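Local coordinates for regulatory protein BlaR1 (Bacillus licheniformis, PDB 1NRF), which probably senses beta-lactam antibiotics at the cell surface through its extracellular penicillin-binding domain, which is acylated on a serine, and relays the signal to the cytoplasm, at residues E20-F31 with E245-K254; V38-Y47 with P158-K166. All blocks are in the same frame, centred on the assembly; numbering follows the deposited sequence.

Contact 1 of 2, residues E20-F31 with E245-K254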
loop_
_atom_site.group_PDB
_atom_site.type_symbol
_atom_site.label_atom_id
_atom_site.label_comp_id
_atom_site.label_asym_id
_atom_site.label_seq_id
_atom_site.Cartn_x
_atom_site.Cartn_y
_atom_site.Cartn_z
ATOM N N GLU A 20 -21.514 4.765 0.919
ATOM C CA GLU A 20 -22.357 3.818 1.644
ATOM C C GLU A 20 -21.593 3.381 2.895
ATOM O O GLU A 20 -20.366 3.302 2.891
ATOM C CB GLU A 20 -22.645 2.602 0.760
ATOM C CG GLU A 20 -23.564 1.562 1.369
ATOM C CD GLU A 20 -23.741 0.351 0.460
ATOM O OE1 GLU A 20 -22.743 -0.372 0.229
ATOM O OE2 GLU A 20 -24.873 0.128 -0.027
ATOM N N TYR A 21 -22.314 3.101 3.966
ATOM C CA TYR A 21 -21.665 2.680 5.193
ATOM C C TYR A 21 -22.123 1.290 5.605
ATOM O O TYR A 21 -23.292 0.941 5.450
ATOM C CB TYR A 21 -21.961 3.687 6.298
ATOM C CG TYR A 21 -21.318 5.028 6.054
ATOM C CD1 TYR A 21 -20.001 5.273 6.449
ATOM C CD2 TYR A 21 -22.002 6.042 5.382
ATOM C CE1 TYR A 21 -19.380 6.488 6.182
ATOM C CE2 TYR A 21 -21.386 7.259 5.109
ATOM C CZ TYR A 21 -20.075 7.472 5.512
ATOM O OH TYR A 21 -19.456 8.665 5.241
ATOM N N GLU A 22 -21.189 0.491 6.108
ATOM C CA GLU A 22 -21.499 -0.860 6.554
ATOM C C GLU A 22 -20.718 -1.217 7.800
ATOM O O GLU A 22 -19.747 -0.546 8.156
ATOM C CB GLU A 22 -21.210 -1.873 5.452
ATOM C CG GLU A 22 -22.206 -1.809 4.321
ATOM C CD GLU A 22 -21.956 -2.864 3.272
ATOM O OE1 GLU A 22 -21.862 -4.055 3.639
ATOM O OE2 GLU A 22 -21.860 -2.502 2.079
ATOM N N ASP A 23 -21.153 -2.278 8.466
ATOM C CA ASP A 23 -20.506 -2.718 9.692
ATOM C C ASP A 23 -19.765 -4.031 9.473
ATOM O O ASP A 23 -20.366 -5.031 9.088
ATOM C CB ASP A 23 -21.551 -2.889 10.799
ATOM C CG ASP A 23 -20.927 -3.116 12.154
ATOM O OD1 ASP A 23 -21.672 -3.379 13.118
ATOM O OD2 ASP A 23 -19.688 -3.025 12.259
ATOM N N TYR A 24 -18.459 -4.018 9.719
ATOM C CA TYR A 24 -17.640 -5.207 9.553
ATOM C C TYR A 24 -16.844 -5.491 10.816
ATOM O O TYR A 24 -15.856 -6.227 10.793
ATOM C CB TYR A 24 -16.692 -5.029 8.376
ATOM C CG TYR A 24 -17.384 -4.743 7.067
ATOM C CD1 TYR A 24 -18.279 -5.654 6.512
ATOM C CD2 TYR A 24 -17.123 -3.570 6.369
ATOM C CE1 TYR A 24 -18.894 -5.401 5.282
ATOM C CE2 TYR A 24 -17.727 -3.306 5.148
ATOM C CZ TYR A 24 -18.607 -4.223 4.609
ATOM O OH TYR A 24 -19.183 -3.949 3.393
ATOM N N SER A 25 -17.289 -4.899 11.919
ATOM C CA SER A 25 -16.655 -5.074 13.221
ATOM C C SER A 25 -16.202 -6.505 13.484
ATOM O O SER A 25 -15.044 -6.745 13.826
ATOM C CB SER A 25 -17.620 -4.659 14.335
ATOM O OG SER A 25 -17.886 -3.273 14.295
ATOM N N THR A 26 -17.130 -7.447 13.335
ATOM C CA THR A 26 -16.859 -8.863 13.577
ATOM C C THR A 26 -15.643 -9.398 12.815
ATOM O O THR A 26 -14.942 -10.292 13.297
ATOM C CB THR A 26 -18.102 -9.724 13.239
ATOM O OG1 THR A 26 -18.595 -9.371 11.938
ATOM C CG2 THR A 26 -19.202 -9.499 14.269
ATOM N N PHE A 27 -15.397 -8.858 11.626
ATOM C CA PHE A 27 -14.252 -9.285 10.837
ATOM C C PHE A 27 -12.973 -8.768 11.487
ATOM O O PHE A 27 -11.931 -9.417 11.428
ATOM C CB PHE A 27 -14.370 -8.772 9.402
ATOM C CG PHE A 27 -15.449 -9.446 8.612
ATOM C CD1 PHE A 27 -15.293 -10.760 8.181
ATOM C CD2 PHE A 27 -16.637 -8.787 8.330
ATOM C CE1 PHE A 27 -16.308 -11.405 7.482
ATOM C CE2 PHE A 27 -17.656 -9.421 7.635
ATOM C CZ PHE A 27 -17.491 -10.733 7.210
ATOM N N PHE A 28 -13.061 -7.599 12.110
ATOM C CA PHE A 28 -11.916 -7.011 12.798
ATOM C C PHE A 28 -11.753 -7.678 14.169
ATOM O O PHE A 28 -10.635 -7.891 14.641
ATOM C CB PHE A 28 -12.118 -5.499 12.959
ATOM C CG PHE A 28 -11.944 -4.721 11.678
ATOM C CD1 PHE A 28 -10.816 -3.923 11.480
ATOM C CD2 PHE A 28 -12.895 -4.799 10.661
ATOM C CE1 PHE A 28 -10.637 -3.219 10.297
ATOM C CE2 PHE A 28 -12.721 -4.095 9.466
ATOM C CZ PHE A 28 -11.590 -3.306 9.287
ATOM N N ASP A 29 -12.879 -8.020 14.791
ATOM C CA ASP A 29 -12.888 -8.672 16.101
ATOM C C ASP A 29 -12.121 -9.989 16.082
ATOM O O ASP A 29 -11.469 -10.346 17.062
ATOM C CB ASP A 29 -14.327 -8.970 16.541
ATOM C CG ASP A 29 -15.169 -7.721 16.701
ATOM O OD1 ASP A 29 -16.410 -7.858 16.754
ATOM O OD2 ASP A 29 -14.600 -6.610 16.781
ATOM N N LYS A 30 -12.220 -10.715 14.970
ATOM C CA LYS A 30 -11.553 -12.011 14.822
ATOM C C LYS A 30 -10.050 -11.949 15.052
ATOM O O LYS A 30 -9.434 -12.948 15.416
ATOM C CB LYS A 30 -11.818 -12.609 13.433
ATOM C CG LYS A 30 -13.280 -12.968 13.161
ATOM C CD LYS A 30 -13.404 -14.150 12.195
ATOM C CE LYS A 30 -12.856 -13.849 10.791
ATOM N NZ LYS A 30 -13.735 -12.949 9.977
ATOM N N PHE A 31 -9.468 -10.774 14.845
ATOM C CA PHE A 31 -8.034 -10.587 15.022
ATOM C C PHE A 31 -7.719 -9.654 16.179
ATOM O O PHE A 31 -6.632 -9.079 16.244
ATOM C CB PHE A 31 -7.430 -10.063 13.719
ATOM C CG PHE A 31 -7.528 -11.047 12.590
ATOM C CD1 PHE A 31 -6.563 -12.035 12.429
ATOM C CD2 PHE A 31 -8.634 -11.046 11.742
ATOM C CE1 PHE A 31 -6.698 -13.013 11.449
ATOM C CE2 PHE A 31 -8.781 -12.018 10.761
ATOM C CZ PHE A 31 -7.810 -13.006 10.613
ATOM N N GLU A 245 -5.711 -10.327 5.914
ATOM C CA GLU A 245 -6.713 -11.346 6.186
ATOM C C GLU A 245 -8.087 -10.720 6.389
ATOM O O GLU A 245 -9.078 -11.222 5.866
ATOM C CB GLU A 245 -6.325 -12.180 7.413
ATOM C CG GLU A 245 -5.182 -13.156 7.154
ATOM C CD GLU A 245 -5.409 -14.523 7.806
ATOM O OE1 GLU A 245 -6.482 -15.129 7.561
ATOM O OE2 GLU A 245 -4.518 -14.997 8.553
ATOM N N ILE A 246 -8.150 -9.627 7.141
ATOM C CA ILE A 246 -9.412 -8.939 7.383
ATOM C C ILE A 246 -10.003 -8.430 6.062
ATOM O O ILE A 246 -11.149 -8.735 5.721
ATOM C CB ILE A 246 -9.217 -7.746 8.332
ATOM C CG1 ILE A 246 -8.837 -8.251 9.722
ATOM C CG2 ILE A 246 -10.481 -6.904 8.381
ATOM C CD1 ILE A 246 -8.459 -7.151 10.715
ATOM N N ALA A 247 -9.219 -7.655 5.321
ATOM C CA ALA A 247 -9.677 -7.123 4.039
ATOM C C ALA A 247 -10.189 -8.243 3.146
ATOM O O ALA A 247 -11.215 -8.105 2.485
ATOM C CB ALA A 247 -8.536 -6.393 3.330
ATOM N N LEU A 248 -9.450 -9.345 3.134
ATOM C CA LEU A 248 -9.773 -10.509 2.318
ATOM C C LEU A 248 -11.069 -11.220 2.715
ATOM O O LEU A 248 -11.808 -11.683 1.854
ATOM C CB LEU A 248 -8.594 -11.488 2.351
ATOM C CG LEU A 248 -7.796 -11.669 1.054
ATOM C CD1 LEU A 248 -7.813 -10.414 0.202
ATOM C CD2 LEU A 248 -6.379 -12.066 1.423
ATOM N N SER A 249 -11.347 -11.304 4.009
ATOM C CA SER A 249 -12.571 -11.946 4.453
ATOM C C SER A 249 -13.720 -11.040 4.042
ATOM O O SER A 249 -14.741 -11.508 3.540
ATOM C CB SER A 249 -12.571 -12.137 5.969
ATOM O OG SER A 249 -12.675 -10.900 6.647
ATOM N N ILE A 250 -13.550 -9.735 4.237
ATOM C CA ILE A 250 -14.598 -8.793 3.854
ATOM C C ILE A 250 -14.792 -8.822 2.342
ATOM O O ILE A 250 -15.919 -8.830 1.866
ATOM C CB ILE A 250 -14.270 -7.353 4.314
ATOM C CG1 ILE A 250 -14.200 -7.313 5.844
ATOM C CG2 ILE A 250 -15.330 -6.373 3.799
ATOM C CD1 ILE A 250 -13.853 -5.956 6.410
ATOM N N LEU A 251 -13.695 -8.855 1.591
ATOM C CA LEU A 251 -13.774 -8.902 0.129
ATOM C C LEU A 251 -14.529 -10.137 -0.335
ATOM O O LEU A 251 -15.302 -10.088 -1.290
ATOM C CB LEU A 251 -12.369 -8.919 -0.481
ATOM C CG LEU A 251 -11.861 -7.650 -1.174
ATOM C CD1 LEU A 251 -12.180 -6.433 -0.335
ATOM C CD2 LEU A 251 -10.354 -7.770 -1.412
ATOM N N ASP A 252 -14.287 -11.245 0.353
ATOM C CA ASP A 252 -14.917 -12.514 0.044
ATOM C C ASP A 252 -16.362 -12.529 0.530
ATOM O O ASP A 252 -17.175 -13.340 0.079
ATOM C CB ASP A 252 -14.114 -13.644 0.694
ATOM C CG ASP A 252 -14.879 -14.950 0.752
ATOM O OD1 ASP A 252 -15.613 -15.174 1.743
ATOM O OD2 ASP A 252 -14.751 -15.746 -0.201
ATOM N N LYS A 253 -16.677 -11.619 1.447
ATOM C CA LYS A 253 -18.023 -11.516 1.998
ATOM C C LYS A 253 -18.960 -10.812 1.014
ATOM O O LYS A 253 -20.146 -11.131 0.934
ATOM C CB LYS A 253 -17.984 -10.749 3.325
ATOM C CG LYS A 253 -19.305 -10.698 4.065
ATOM C CD LYS A 253 -19.760 -12.088 4.474
ATOM C CE LYS A 253 -20.928 -12.009 5.442
ATOM N NZ LYS A 253 -21.318 -13.346 5.967
ATOM N N LYS A 254 -18.425 -9.854 0.268
ATOM C CA LYS A 254 -19.219 -9.125 -0.706
ATOM C C LYS A 254 -19.004 -9.719 -2.086
ATOM O O LYS A 254 -19.282 -9.082 -3.093
ATOM C CB LYS A 254 -18.839 -7.643 -0.708
ATOM C CG LYS A 254 -18.930 -6.988 0.662
ATOM C CD LYS A 254 -19.336 -5.519 0.571
ATOM C CE LYS A 254 -20.800 -5.388 0.170
ATOM N NZ LYS A 254 -21.292 -3.981 0.131
#

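Contact 2 of 2, residues V38-Y47 with P158-K166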
loop_
_atom_site.group_PDB
_atom_site.type_symbol
_atom_site.label_atom_id
_atom_site.label_comp_id
_atom_site.label_asym_id
_atom_site.label_seq_id
_atom_site.Cartn_x
_atom_site.Cartn_y
_atom_site.Cartn_z
ATOM N N VAL A 38 -12.157 0.721 3.455
ATOM C CA VAL A 38 -12.642 1.548 2.370
ATOM C C VAL A 38 -12.595 0.731 1.085
ATOM O O VAL A 38 -11.549 0.186 0.723
ATOM C CB VAL A 38 -11.778 2.806 2.148
ATOM C CG1 VAL A 38 -12.384 3.655 1.050
ATOM C CG2 VAL A 38 -11.668 3.612 3.431
ATOM N N LEU A 39 -13.737 0.620 0.416
ATOM C CA LEU A 39 -13.811 -0.080 -0.861
ATOM C C LEU A 39 -14.408 0.887 -1.887
ATOM O O LEU A 39 -15.328 1.643 -1.565
ATOM C CB LEU A 39 -14.694 -1.309 -0.744
ATOM C CG LEU A 39 -15.021 -1.998 -2.068
ATOM C CD1 LEU A 39 -13.846 -2.870 -2.504
ATOM C CD2 LEU A 39 -16.275 -2.840 -1.893
ATOM N N PHE A 40 -13.884 0.880 -3.110
ATOM C CA PHE A 40 -14.401 1.761 -4.153
ATOM C C PHE A 40 -14.774 1.034 -5.438
ATOM O O PHE A 40 -13.922 0.417 -6.087
ATOM C CB PHE A 40 -13.395 2.872 -4.473
ATOM C CG PHE A 40 -13.875 3.845 -5.528
ATOM C CD1 PHE A 40 -13.328 3.830 -6.816
ATOM C CD2 PHE A 40 -14.888 4.759 -5.239
ATOM C CE1 PHE A 40 -13.788 4.713 -7.800
ATOM C CE2 PHE A 40 -15.353 5.642 -6.212
ATOM C CZ PHE A 40 -14.800 5.618 -7.501
ATOM N N ASN A 41 -16.057 1.119 -5.796
ATOM C CA ASN A 41 -16.589 0.501 -7.010
ATOM C C ASN A 41 -16.511 1.531 -8.144
ATOM O O ASN A 41 -17.265 2.500 -8.164
ATOM C CB ASN A 41 -18.045 0.079 -6.786
ATOM C CG ASN A 41 -18.589 -0.786 -7.913
ATOM O OD1 ASN A 41 -18.304 -0.546 -9.089
ATOM N ND2 ASN A 41 -19.392 -1.788 -7.558
ATOM N N SER A 42 -15.602 1.306 -9.086
ATOM C CA SER A 42 -15.396 2.223 -10.205
ATOM C C SER A 42 -16.642 2.474 -11.038
ATOM O O SER A 42 -17.011 3.623 -11.287
ATOM C CB SER A 42 -14.278 1.708 -11.116
ATOM O OG SER A 42 -13.060 1.567 -10.406
ATOM N N ASN A 43 -17.276 1.392 -11.479
ATOM C CA ASN A 43 -18.484 1.488 -12.292
ATOM C C ASN A 43 -19.627 2.175 -11.564
ATOM O O ASN A 43 -20.316 3.016 -12.130
ATOM C CB ASN A 43 -18.951 0.096 -12.731
ATOM C CG ASN A 43 -17.997 -0.559 -13.697
ATOM O OD1 ASN A 43 -17.099 0.088 -14.231
ATOM N ND2 ASN A 43 -18.193 -1.855 -13.939
ATOM N N ARG A 44 -19.835 1.803 -10.310
ATOM C CA ARG A 44 -20.905 2.383 -9.516
ATOM C C ARG A 44 -20.458 3.675 -8.841
ATOM O O ARG A 44 -21.257 4.334 -8.165
ATOM C CB ARG A 44 -21.362 1.379 -8.453
ATOM C CG ARG A 44 -21.950 0.085 -9.010
ATOM C CD ARG A 44 -23.336 0.296 -9.625
ATOM N NE ARG A 44 -24.322 0.734 -8.634
ATOM C CZ ARG A 44 -24.717 0.006 -7.592
ATOM N NH1 ARG A 44 -24.219 -1.210 -7.390
ATOM N NH2 ARG A 44 -25.608 0.500 -6.743
ATOM N N LYS A 45 -19.187 4.043 -9.031
ATOM C CA LYS A 45 -18.631 5.248 -8.413
ATOM C C LYS A 45 -19.121 5.287 -6.966
ATOM O O LYS A 45 -19.537 6.331 -6.465
ATOM C CB LYS A 45 -19.108 6.507 -9.144
ATOM C CG LYS A 45 -18.851 6.513 -10.640
ATOM C CD LYS A 45 -19.218 7.857 -11.249
ATOM C CE LYS A 45 -19.298 7.793 -12.774
ATOM N NZ LYS A 45 -18.007 7.441 -13.447
ATOM N N LYS A 46 -19.086 4.137 -6.307
ATOM C CA LYS A 46 -19.547 4.043 -4.933
ATOM C C LYS A 46 -18.488 3.582 -3.937
ATOM O O LYS A 46 -17.708 2.660 -4.196
ATOM C CB LYS A 46 -20.737 3.089 -4.839
ATOM C CG LYS A 46 -21.281 2.933 -3.417
ATOM C CD LYS A 46 -21.986 1.598 -3.226
ATOM C CE LYS A 46 -23.044 1.359 -4.290
ATOM N NZ LYS A 46 -24.083 2.427 -4.298
ATOM N N TYR A 47 -18.475 4.240 -2.787
ATOM C CA TYR A 47 -17.565 3.884 -1.720
ATOM C C TYR A 47 -18.366 3.125 -0.685
ATOM O O TYR A 47 -19.490 3.514 -0.348
ATOM C CB TYR A 47 -16.991 5.112 -1.016
ATOM C CG TYR A 47 -16.034 5.960 -1.816
ATOM C CD1 TYR A 47 -16.475 7.118 -2.450
ATOM C CD2 TYR A 47 -14.673 5.650 -1.867
ATOM C CE1 TYR A 47 -15.595 7.957 -3.102
ATOM C CE2 TYR A 47 -13.775 6.490 -2.521
ATOM C CZ TYR A 47 -14.247 7.645 -3.131
ATOM O OH TYR A 47 -13.378 8.518 -3.733
ATOM N N PRO A 158 -6.761 5.873 4.936
ATOM C CA PRO A 158 -7.218 4.700 4.171
ATOM C C PRO A 158 -7.988 5.157 2.920
ATOM O O PRO A 158 -7.874 4.566 1.853
ATOM C CB PRO A 158 -8.117 3.979 5.167
ATOM C CG PRO A 158 -7.426 4.245 6.480
ATOM C CD PRO A 158 -7.042 5.710 6.379
ATOM N N LEU A 159 -8.765 6.229 3.071
ATOM C CA LEU A 159 -9.554 6.797 1.981
ATOM C C LEU A 159 -8.627 7.418 0.939
ATOM O O LEU A 159 -8.829 7.257 -0.272
ATOM C CB LEU A 159 -10.509 7.861 2.531
ATOM C CG LEU A 159 -11.411 8.553 1.509
ATOM C CD1 LEU A 159 -12.270 7.519 0.801
ATOM C CD2 LEU A 159 -12.277 9.585 2.210
ATOM N N GLU A 160 -7.612 8.134 1.412
ATOM C CA GLU A 160 -6.645 8.751 0.513
ATOM C C GLU A 160 -5.887 7.666 -0.255
ATOM O O GLU A 160 -5.606 7.810 -1.443
ATOM C CB GLU A 160 -5.670 9.623 1.300
ATOM C CG GLU A 160 -6.177 11.034 1.580
ATOM C CD GLU A 160 -5.262 11.824 2.525
ATOM O OE1 GLU A 160 -5.398 13.060 2.579
ATOM O OE2 GLU A 160 -4.417 11.219 3.225
ATOM N N GLN A 161 -5.562 6.579 0.427
ATOM C CA GLN A 161 -4.862 5.466 -0.206
ATOM C C GLN A 161 -5.651 4.981 -1.436
ATOM O O GLN A 161 -5.093 4.862 -2.529
ATOM C CB GLN A 161 -4.697 4.303 0.787
ATOM C CG GLN A 161 -3.734 4.544 1.944
ATOM C CD GLN A 161 -2.296 4.129 1.628
ATOM O OE1 GLN A 161 -1.524 3.794 2.529
ATOM N NE2 GLN A 161 -1.935 4.161 0.351
ATOM N N VAL A 162 -6.944 4.705 -1.249
ATOM C CA VAL A 162 -7.810 4.240 -2.339
ATOM C C VAL A 162 -7.836 5.224 -3.503
ATOM O O VAL A 162 -7.649 4.832 -4.658
ATOM C CB VAL A 162 -9.287 3.995 -1.851
ATOM C CG1 VAL A 162 -10.230 3.886 -3.047
ATOM C CG2 VAL A 162 -9.370 2.708 -1.002
ATOM N N ASN A 163 -8.041 6.506 -3.209
ATOM C CA ASN A 163 -8.105 7.498 -4.276
ATOM C C ASN A 163 -6.815 7.611 -5.073
ATOM O O ASN A 163 -6.859 7.718 -6.300
ATOM C CB ASN A 163 -8.511 8.880 -3.731
ATOM C CG ASN A 163 -9.934 8.901 -3.178
ATOM O OD1 ASN A 163 -10.800 8.157 -3.631
ATOM N ND2 ASN A 163 -10.176 9.762 -2.207
ATOM N N ILE A 164 -5.665 7.579 -4.396
ATOM C CA ILE A 164 -4.400 7.698 -5.117
ATOM C C ILE A 164 -4.033 6.378 -5.805
ATOM O O ILE A 164 -3.387 6.381 -6.851
ATOM C CB ILE A 164 -3.242 8.222 -4.182
ATOM C CG1 ILE A 164 -2.129 8.828 -5.043
ATOM C CG2 ILE A 164 -2.702 7.106 -3.279
ATOM C CD1 ILE A 164 -1.031 9.537 -4.238
ATOM N N LEU A 165 -4.462 5.253 -5.235
ATOM C CA LEU A 165 -4.205 3.960 -5.864
ATOM C C LEU A 165 -4.917 3.924 -7.224
ATOM O O LEU A 165 -4.403 3.331 -8.171
ATOM C CB LEU A 165 -4.707 2.809 -4.991
ATOM C CG LEU A 165 -3.705 2.090 -4.082
ATOM C CD1 LEU A 165 -4.440 1.167 -3.119
ATOM C CD2 LEU A 165 -2.726 1.293 -4.925
ATOM N N LYS A 166 -6.088 4.565 -7.317
ATOM C CA LYS A 166 -6.849 4.613 -8.570
ATOM C C LYS A 166 -6.128 5.521 -9.569
ATOM O O LYS A 166 -6.055 5.211 -10.766
ATOM C CB LYS A 166 -8.272 5.136 -8.342
ATOM C CG LYS A 166 -9.088 5.241 -9.636
ATOM C CD LYS A 166 -10.471 5.803 -9.404
ATOM C CE LYS A 166 -11.200 6.099 -10.722
ATOM N NZ LYS A 166 -11.584 4.888 -11.497
#

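Contact 1 of 2, residues E20-F31 with E245-K254
The rings of Y24 and F28 each take a methyl group of the helix 245-253 over one face. I250 CG2 sits over the centre of the Y24 ring, 3.9 Å from its centroid and 5° off the normal. I246 CG2 does the same for the F28 ring at 3.8 Å. Both are CH-pi contacts. At its edge, in plane, the F28 ring meets the backbone oxygen of Y24; the F31 ring meets that of F27 in the same way.

Each isoleucine also uses its other branch. I250 has CG1 anti to the carbonyl carbon (chi1 -63°). That branch carries CD1 to Y24 CB, at 3.6 Å, and on to F28, while CG1 itself packs on F27. I246 CG1 lies 3.5 Å from F31 CD2. The F27 ring rests obliquely among I250, S249 and the aliphatic part of K253, whose CG is 3.6 Å from F27 CZ. S249 OG turns back to its own helix and donates to I246 O at 2.8 Å, an oxygen that also accepts from I250 N.

Beyond the rings the contact becomes polar. The K254 chain bends at chi2 and chi3, and its CD passes Y24 OH. K254 NZ then donates a hydrogen bond to the syn lone pair of E22 OE2 at 2.5 Å, as part of a salt bridge. E20 joins this network only by a long salt bridge. Y24 OH gives a weak hydrogen bond to E22 OE1, which may help place that carboxylate.

The short helix 25-29 and helix 245-253 run roughly antiparallel, at 143°. F37 and I232 of the sheet lie beneath. This pairing of N- and C-terminal helices on one face of the sheet is characteristic of the penicillin-binding protein and beta-lactamase fold.

Contact 2 of 2, residues V38-Y47 with P158-K166
Strand 38-41 and helix 158-166 run in roughly the same direction, their axes 31° apart and 8.4 Å at closest approach. This is helix-on-sheet packing in the alpha/beta penicillin-binding fold, and the contact is buried. V38 and F40 point toward the helix and V162 toward the strand. V162 divides its methyls between them: CG1 packs on F40 CB at 3.6 Å and CG2 on V38 CG1 at 3.8 Å. The other V38 methyl, CG2, lies against P158 CB.

L159 has CG anti to the backbone N (chi1 180°), and its CD1 touches both V38 CG1 and Y47 CE2. The K166 chain crosses the F40 ring at a slant, CD 3.8 Å from F40 CE1. The strands join in a tight turn, where K45 and K46 facing N41 form a G1 beta bulge. N41 OD1 accepts from R44 N at 3.1 Å, above its carbonyl plane.

Y47 spans the hairpin and the helix. F40 CD2 lies over the centre of one face of its ring. Y47 OH is hydrogen-bonded to the backbone N of L14, and the N163 side-chain amide stands at the ring edge, its plane 75° from that of the ring.

In the fold
From the N terminus the chain runs through strand 18-21 and helix 25-29, the first side of contact 1. It then enters the hairpin of strands 33-41 and 46-50, the first side of contact 2. The helical part of the domain follows. Helix 158-170 closes contact 2 after 110 intervening residues, and helix 239-253 closes contact 1 only near the C terminus, after 213. Contact 2 is thus nested inside the loop of contact 1. Their centres lie about 16 Å apart. The two meet in the sheet, where E20 N probably donates to Y47 O. Together they tie both chain ends and a helix from mid-chain to the same sheet.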